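Protein YrdA (Escherichia coli, PDB 3TIO) binds zinc as a trimeric left-handed beta-helix protein of the gamma-class carbonic anhydrase family, though any enzymatic role remains uncertain. Local coordinates at residues Met107-Leu112 against Ala125-Pro130. The protein carries 1 engineered substitution. Sequence-based numbering, arbitrary orientation.
Sequences MGSILL and AGSLVP
The flat groups joining I110-L111 to L128-V129 are peptide units hydrogen-bonded as neighbouring parallel strands: V129 N donates to I110 O at 2.8 Å, I110 N to S127 O, also at 2.8 Å, and L112 N to V129 O at 3.0 Å. On one face of this pairing I110 CB lies 4.3 Å from L128 CG; on the other, L111 CG meets V129 CG2 at 3.8 Å, the two side chains crossing at a slant. Before the strands the coils turn through G108 and G126, both at positive phi, and G126 N reaches M107 O at 2.9 Å. S109 OG, set beside its own backbone N (chi1 -66°), accepts the N-H of S127, with S127 N 3.2 Å from it, while also bonding G106 O; S127 OG bonds G124 O. Replacing S109 with an alanine would probably leave S127 N and G106 O without this shared hydroxyl partner. M107, its side chain about 5 Å from a bound zinc ion, packs on the zinc ligand H95 of a neighbouring subunit. The 3° between segment directions marks parallel successive coils, here of the hexapeptide-repeat left-handed beta-helix: backbone bonds set the register, a buried hydroxyl bridges coils, and apolar contacts line both faces.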
loop_
_atom_site.group_PDB
_atom_site.type_symbol
_atom_site.label_atom_id
_atom_site.label_comp_id
_atom_site.label_asym_id
_atom_site.label_seq_id
_atom_site.Cartn_x
_atom_site.Cartn_y
_atom_site.Cartn_z
ATOM N N MET A 107 0.184 9.149 -7.452
ATOM C CA MET A 107 0.103 7.814 -6.872
ATOM C C MET A 107 1.235 7.510 -5.901
ATOM O O MET A 107 2.379 7.918 -6.105
ATOM C CB MET A 107 0.044 6.751 -7.979
ATOM C CG MET A 107 1.281 6.642 -8.864
ATOM S SD MET A 107 0.996 5.521 -10.266
ATOM C CE MET A 107 0.536 6.685 -11.536
ATOM N N GLY A 108 0.891 6.805 -4.828
ATOM C CA GLY A 108 1.872 6.425 -3.827
ATOM C C GLY A 108 2.281 7.513 -2.852
ATOM O O GLY A 108 3.150 7.296 -2.007
ATOM N N SER A 109 1.669 8.687 -2.954
ATOM C CA SER A 109 2.016 9.780 -2.054
ATOM C C SER A 109 1.412 9.624 -0.666
ATOM O O SER A 109 0.448 8.879 -0.471
ATOM C CB SER A 109 1.571 11.118 -2.645
ATOM O OG SER A 109 2.300 11.404 -3.824
ATOM N N ILE A 110 1.991 10.338 0.294
ATOM C CA ILE A 110 1.535 10.315 1.679
ATOM C C ILE A 110 1.321 11.755 2.140
ATOM O O ILE A 110 2.251 12.561 2.105
ATOM C CB ILE A 110 2.585 9.655 2.613
ATOM C CG1 ILE A 110 2.817 8.198 2.205
ATOM C CG2 ILE A 110 2.119 9.733 4.058
ATOM C CD1 ILE A 110 3.902 7.500 3.013
ATOM N N LEU A 111 0.099 12.084 2.550
ATOM C CA LEU A 111 -0.217 13.428 3.037
ATOM C C LEU A 111 -0.567 13.295 4.513
ATOM O O LEU A 111 -1.527 12.607 4.876
ATOM C CB LEU A 111 -1.384 14.033 2.249
ATOM C CG LEU A 111 -1.032 14.736 0.928
ATOM C CD1 LEU A 111 -0.371 13.766 -0.037
ATOM C CD2 LEU A 111 -2.294 15.318 0.314
ATOM N N LEU A 112 0.218 13.950 5.362
ATOM C CA LEU A 112 0.035 13.853 6.802
ATOM C C LEU A 112 -0.897 14.859 7.457
ATOM O O LEU A 112 -1.346 15.823 6.841
ATOM C CB LEU A 112 1.402 13.879 7.486
ATOM C CG LEU A 112 2.310 12.735 7.021
ATOM C CD1 LEU A 112 3.697 12.887 7.629
ATOM C CD2 LEU A 112 1.683 11.395 7.404
ATOM N N ALA A 125 4.111 11.780 -7.958
ATOM C CA ALA A 125 4.025 10.432 -7.408
ATOM C C ALA A 125 5.110 10.174 -6.366
ATOM O O ALA A 125 6.219 10.703 -6.461
ATOM C CB ALA A 125 4.134 9.410 -8.531
ATOM N N GLY A 126 4.772 9.365 -5.365
ATOM C CA GLY A 126 5.722 9.007 -4.323
ATOM C C GLY A 126 6.193 10.116 -3.407
ATOM O O GLY A 126 7.247 10.005 -2.778
ATOM N N SER A 127 5.406 11.181 -3.307
ATOM C CA SER A 127 5.766 12.312 -2.465
ATOM C C SER A 127 5.263 12.155 -1.042
ATOM O O SER A 127 4.376 11.345 -0.769
ATOM C CB SER A 127 5.181 13.604 -3.041
ATOM O OG SER A 127 5.742 13.914 -4.302
ATOM N N LEU A 128 5.845 12.930 -0.135
ATOM C CA LEU A 128 5.416 12.931 1.251
ATOM C C LEU A 128 5.238 14.378 1.684
ATOM O O LEU A 128 6.173 15.184 1.606
ATOM C CB LEU A 128 6.431 12.226 2.157
ATOM C CG LEU A 128 5.950 12.085 3.608
ATOM C CD1 LEU A 128 6.585 10.861 4.249
ATOM C CD2 LEU A 128 6.269 13.346 4.393
ATOM N N VAL A 129 4.024 14.710 2.108
ATOM C CA VAL A 129 3.705 16.055 2.571
ATOM C C VAL A 129 3.675 16.016 4.095
ATOM O O VAL A 129 2.792 15.391 4.696
ATOM C CB VAL A 129 2.330 16.523 2.044
ATOM C CG1 VAL A 129 2.041 17.943 2.524
ATOM C CG2 VAL A 129 2.305 16.453 0.524
ATOM N N PRO A 130 4.648 16.678 4.742
ATOM C CA PRO A 130 4.768 16.734 6.204
ATOM C C PRO A 130 3.550 17.315 6.913
ATOM O O PRO A 130 2.742 18.021 6.313
ATOM C CB PRO A 130 6.008 17.604 6.418
ATOM C CG PRO A 130 6.804 17.390 5.174
ATOM C CD PRO A 130 5.748 17.422 4.104
#